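Local coordinates for protein TASOR (Homo sapiens, PDB 6TL1) that acts in the HUSH complex, which maintains epigenetic silencing by promoting recruitment of SETDB1 and MORC2, and is represented here by its pseudo-PARP domain, at residues V18-S23 with Y72-V77; Y108-R111 with L115-A118. All coordinates share one frame; numbering follows the deposited sequence.

Contact 1: residues V18-S23 with Y72-V77; sequences VNILHS and YAFLMV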
loop_
_atom_site.group_PDB
_atom_site.type_symbol
_atom_site.label_atom_id
_atom_site.label_comp_id
_atom_site.label_asym_id
_atom_site.label_seq_id
_atom_site.Cartn_x
_atom_site.Cartn_y
_atom_site.Cartn_z
ATOM N N VAL A 18 -5.906 -4.040 13.704
ATOM C CA VAL A 18 -4.697 -4.765 14.069
ATOM C C VAL A 18 -4.665 -6.113 13.370
ATOM O O VAL A 18 -3.595 -6.562 12.944
ATOM C CB VAL A 18 -4.583 -4.894 15.603
ATOM C CG1 VAL A 18 -3.550 -5.922 15.980
ATOM C CG2 VAL A 18 -4.208 -3.552 16.214
ATOM N N ASN A 19 -5.833 -6.750 13.170
ATOM C CA ASN A 19 -5.827 -8.059 12.523
ATOM C C ASN A 19 -5.406 -7.965 11.064
ATOM O O ASN A 19 -4.832 -8.922 10.533
ATOM C CB ASN A 19 -7.195 -8.741 12.583
ATOM C CG ASN A 19 -7.514 -9.283 13.963
ATOM O OD1 ASN A 19 -6.639 -9.378 14.794
ATOM N ND2 ASN A 19 -8.767 -9.676 14.189
ATOM N N ILE A 20 -5.708 -6.847 10.398
ATOM C CA ILE A 20 -5.213 -6.642 9.037
ATOM C C ILE A 20 -3.689 -6.631 9.040
ATOM O O ILE A 20 -3.044 -7.291 8.216
ATOM C CB ILE A 20 -5.781 -5.333 8.459
ATOM C CG1 ILE A 20 -7.314 -5.406 8.348
ATOM C CG2 ILE A 20 -5.157 -5.036 7.083
ATOM C CD1 ILE A 20 -7.925 -4.056 8.138
ATOM N N LEU A 21 -3.090 -5.942 10.011
ATOM C CA LEU A 21 -1.629 -5.920 10.095
ATOM C C LEU A 21 -1.064 -7.295 10.439
ATOM O O LEU A 21 -0.153 -7.784 9.758
ATOM C CB LEU A 21 -1.185 -4.889 11.129
ATOM C CG LEU A 21 -1.570 -3.439 10.800
ATOM C CD1 LEU A 21 -1.614 -2.617 12.062
ATOM C CD2 LEU A 21 -0.611 -2.820 9.802
ATOM N N HIS A 22 -1.608 -7.948 11.476
ATOM C CA HIS A 22 -1.082 -9.243 11.912
ATOM C C HIS A 22 -1.183 -10.298 10.825
ATOM O O HIS A 22 -0.365 -11.220 10.778
ATOM C CB HIS A 22 -1.823 -9.735 13.164
ATOM C CG HIS A 22 -1.426 -9.028 14.414
ATOM N ND1 HIS A 22 -2.080 -9.215 15.613
ATOM C CD2 HIS A 22 -0.429 -8.144 14.660
ATOM C CE1 HIS A 22 -1.504 -8.475 16.546
ATOM N NE2 HIS A 22 -0.501 -7.815 15.993
ATOM N N SER A 23 -2.204 -10.228 9.988
ATOM C CA SER A 23 -2.347 -11.221 8.936
ATOM C C SER A 23 -1.521 -10.893 7.691
ATOM O O SER A 23 -1.549 -11.664 6.728
ATOM C CB SER A 23 -3.824 -11.374 8.582
ATOM O OG SER A 23 -4.295 -10.199 7.966
ATOM N N TYR A 72 -5.558 -5.099 1.133
ATOM C CA TYR A 72 -4.923 -4.033 1.894
ATOM C C TYR A 72 -3.429 -3.968 1.596
ATOM O O TYR A 72 -2.788 -4.985 1.324
ATOM C CB TYR A 72 -5.127 -4.257 3.407
ATOM C CG TYR A 72 -6.576 -4.246 3.828
ATOM C CD1 TYR A 72 -7.281 -3.044 3.909
ATOM C CD2 TYR A 72 -7.247 -5.419 4.147
ATOM C CE1 TYR A 72 -8.606 -3.010 4.307
ATOM C CE2 TYR A 72 -8.589 -5.390 4.557
ATOM C CZ TYR A 72 -9.257 -4.170 4.616
ATOM O OH TYR A 72 -10.582 -4.086 4.994
ATOM N N ALA A 73 -2.888 -2.750 1.627
ATOM C CA ALA A 73 -1.456 -2.508 1.506
ATOM C C ALA A 73 -1.087 -1.353 2.426
ATOM O O ALA A 73 -1.958 -0.638 2.936
ATOM C CB ALA A 73 -1.047 -2.197 0.060
ATOM N N PHE A 74 0.217 -1.135 2.600
ATOM C CA PHE A 74 0.705 -0.339 3.721
ATOM C C PHE A 74 1.741 0.690 3.298
ATOM O O PHE A 74 2.460 0.524 2.306
ATOM C CB PHE A 74 1.280 -1.267 4.800
ATOM C CG PHE A 74 0.420 -2.463 5.034
ATOM C CD1 PHE A 74 0.620 -3.626 4.314
ATOM C CD2 PHE A 74 -0.650 -2.391 5.906
ATOM C CE1 PHE A 74 -0.201 -4.704 4.484
ATOM C CE2 PHE A 74 -1.477 -3.474 6.088
ATOM C CZ PHE A 74 -1.249 -4.635 5.374
ATOM N N LEU A 75 1.808 1.759 4.083
ATOM C CA LEU A 75 2.777 2.823 3.871
ATOM C C LEU A 75 3.152 3.401 5.225
ATOM O O LEU A 75 2.287 3.914 5.944
ATOM C CB LEU A 75 2.216 3.916 2.962
ATOM C CG LEU A 75 3.241 4.944 2.483
ATOM C CD1 LEU A 75 4.259 4.274 1.575
ATOM C CD2 LEU A 75 2.548 6.091 1.738
ATOM N N MET A 76 4.433 3.335 5.566
ATOM C CA MET A 76 4.934 4.068 6.720
ATOM C C MET A 76 5.163 5.505 6.270
ATOM O O MET A 76 5.712 5.738 5.190
ATOM C CB MET A 76 6.220 3.448 7.262
ATOM C CG MET A 76 6.808 4.224 8.414
ATOM S SD MET A 76 8.033 3.271 9.331
ATOM C CE MET A 76 9.295 3.071 8.062
ATOM N N VAL A 77 4.717 6.473 7.070
ATOM C CA VAL A 77 4.684 7.862 6.627
ATOM C C VAL A 77 5.393 8.765 7.623
ATOM O O VAL A 77 5.226 8.638 8.843
ATOM C CB VAL A 77 3.237 8.332 6.384
ATOM C CG1 VAL A 77 2.605 7.508 5.281
ATOM C CG2 VAL A 77 2.435 8.150 7.623
#
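The carbonyl oxygen of I20, near the C-terminal end of helix 12-22, accepts a hydrogen bond from S24 OG just past the helix, while the side chain of the same residue meets Y72 and F74. Two branches of I20 divide the work. CD1 sits over one face of the Y72 ring, 3.9 Å from the ring centroid and 17° off the normal, a CH-pi contact displaced toward the rim at CZ and CE2. The branch methyl CG2 lies 3.6 Å from Y72 CD2 and equally near CG, at the root of the same ring. It lies there because chi1 of -63° sets CG2 opposite the backbone N and CG1 beside it. CG2 also reaches the edge of the F74 ring, near its plane, at 4.1 Å from CE2. The next residue along the helix adds one more branch: L21 CD2 is 3.9 Å from F74 CE2, meeting that ring obliquely. The axes of 18-22 and 72-77 cross at -88° with a closest approach of 9.9 Å, so the helix here lies almost at a right angle on the antiparallel sheet of the pseudo-PARP domain, joined to its outermost strand 71-77. Y202 packs against both Y72 and I20, and I131 against both Y72 and L21. No hydrogen bond spans the two segments; the joint rests on methyl-to-ring and methyl-to-edge packing, non-polar contacts that carry little directional demand.

Contact 2: residues Y108-R111 with L115-A118; sequences YLSR and LLQA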
loop_
_atom_site.group_PDB
_atom_site.type_symbol
_atom_site.label_atom_id
_atom_site.label_comp_id
_atom_site.label_asym_id
_atom_site.label_seq_id
_atom_site.Cartn_x
_atom_site.Cartn_y
_atom_site.Cartn_z
ATOM N N TYR A 108 3.822 3.674 -4.895
ATOM C CA TYR A 108 4.350 2.423 -4.366
ATOM C C TYR A 108 3.771 2.155 -2.979
ATOM O O TYR A 108 3.800 3.034 -2.116
ATOM C CB TYR A 108 5.874 2.481 -4.289
ATOM C CG TYR A 108 6.607 2.226 -5.585
ATOM C CD1 TYR A 108 6.955 0.933 -5.949
ATOM C CD2 TYR A 108 6.993 3.273 -6.418
ATOM C CE1 TYR A 108 7.628 0.678 -7.099
ATOM C CE2 TYR A 108 7.690 3.025 -7.590
ATOM C CZ TYR A 108 8.001 1.723 -7.923
ATOM O OH TYR A 108 8.699 1.426 -9.071
ATOM N N LEU A 109 3.269 0.944 -2.760
ATOM C CA LEU A 109 2.784 0.519 -1.449
ATOM C C LEU A 109 3.425 -0.810 -1.066
ATOM O O LEU A 109 3.655 -1.661 -1.924
ATOM C CB LEU A 109 1.236 0.377 -1.433
ATOM C CG LEU A 109 0.411 1.640 -1.707
ATOM C CD1 LEU A 109 -1.064 1.350 -1.732
ATOM C CD2 LEU A 109 0.681 2.629 -0.585
ATOM N N SER A 110 3.697 -0.992 0.236
ATOM C CA SER A 110 4.259 -2.252 0.726
ATOM C C SER A 110 3.191 -3.334 0.759
ATOM O O SER A 110 2.055 -3.099 1.183
ATOM C CB SER A 110 4.832 -2.108 2.140
ATOM O OG SER A 110 6.060 -1.423 2.176
ATOM N N ARG A 111 3.568 -4.524 0.309
ATOM C CA ARG A 111 2.707 -5.698 0.420
ATOM C C ARG A 111 2.628 -6.200 1.861
ATOM O O ARG A 111 1.617 -6.793 2.262
ATOM C CB ARG A 111 3.244 -6.805 -0.494
ATOM C CG ARG A 111 2.651 -8.186 -0.300
ATOM C CD ARG A 111 2.896 -9.081 -1.510
ATOM N NE ARG A 111 2.573 -10.479 -1.221
ATOM C CZ ARG A 111 3.029 -11.524 -1.914
ATOM N NH1 ARG A 111 3.841 -11.341 -2.945
ATOM N NH2 ARG A 111 2.674 -12.758 -1.570
ATOM N N LEU A 115 7.477 -4.875 6.587
ATOM C CA LEU A 115 8.526 -4.513 5.623
ATOM C C LEU A 115 8.183 -3.137 5.060
ATOM O O LEU A 115 7.650 -3.025 3.953
ATOM C CB LEU A 115 8.626 -5.566 4.525
ATOM C CG LEU A 115 9.818 -5.483 3.570
ATOM C CD1 LEU A 115 11.092 -5.145 4.316
ATOM C CD2 LEU A 115 9.967 -6.813 2.837
ATOM N N LEU A 116 8.502 -2.093 5.827
ATOM C CA LEU A 116 8.062 -0.735 5.532
ATOM C C LEU A 116 9.178 0.217 5.117
ATOM O O LEU A 116 8.907 1.402 4.894
ATOM C CB LEU A 116 7.338 -0.161 6.754
ATOM C CG LEU A 116 6.219 -1.050 7.286
ATOM C CD1 LEU A 116 5.834 -0.635 8.706
ATOM C CD2 LEU A 116 5.029 -1.008 6.343
ATOM N N GLN A 117 10.408 -0.262 4.985
ATOM C CA GLN A 117 11.553 0.574 4.636
ATOM C C GLN A 117 12.687 -0.364 4.252
ATOM O O GLN A 117 12.639 -1.563 4.541
ATOM C CB GLN A 117 11.947 1.516 5.788
ATOM C CG GLN A 117 12.837 0.874 6.823
ATOM C CD GLN A 117 13.174 1.771 8.007
ATOM O OE1 GLN A 117 12.695 2.897 8.115
ATOM N NE2 GLN A 117 14.040 1.276 8.886
ATOM N N ALA A 118 13.700 0.191 3.576
ATOM C CA ALA A 118 14.723 -0.644 2.958
ATOM C C ALA A 118 15.552 -1.384 3.997
ATOM O O ALA A 118 15.840 -2.575 3.838
ATOM C CB ALA A 118 15.624 0.210 2.067
#
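L115 meets strand 107-110 through its backbone: its carbonyl oxygen accepts a hydrogen bond from S110 OG, at 2.9 Å between OG and O. The donor lies in the carbonyl plane with a C=O...donor angle of 148°, so it comes in somewhat bent from the line of the carbonyl bond. S110 CB is 3.5 Å from L115 O, as the short serine side chain brings it along with the hydroxyl. The hydroxyl is placed by a first torsion of -75°, which sets it next to its own backbone N and opposite its carbonyl carbon. Q181 NE2 donates a second hydrogen bond to the same S110 OG, which thus serves as donor to the loop and acceptor from the neighbouring strand 181-184; the buried hydroxyl is gripped from both. The L115 side chain contributes on another front, packing against A176, Y177 and T180 around helix 176-179. L116 follows with looser contacts to the serine: its CA is 4.0 Å from S110 OG, and its methyl CD2 is 4.3 Å from the same oxygen. Its side chain packs on M76 and V129, of strands 71-77 and 126-134. Q117 points away from strand 107-110, and its NE2 bonds to N119 O. One buried serine at the end of strand 107-110 thus fixes the loop at L115, five residues on. The pairing of a five-stranded antiparallel sheet with a four-stranded mixed sheet matches the PARP-type ADP-ribosyltransferase fold, in keeping with a pseudo-PARP domain.

In the fold
From the N terminus the chain passes strand 4-6, then helix 12-22, strand 34-42 and helix 45-60, before strand 71-77 returns to helix 12-22 and closes the long loop of contact 1. Contact 2 opens only later: strand 107-110 and the loop after it close on themselves within a few residues. The two are in series, neither nested nor crossed, yet they touch, their centres about 10 Å apart. Strand 71-77 is the shared element, edging the antiparallel sheet, and its F74 O probably bonds to S110 N, 2.8 Å away, on the edge strand of the mixed sheet. Helix 12-22, strands 71-77 and 107-110 of the two sheets, and the loop at 115-118 are thus joined in turn.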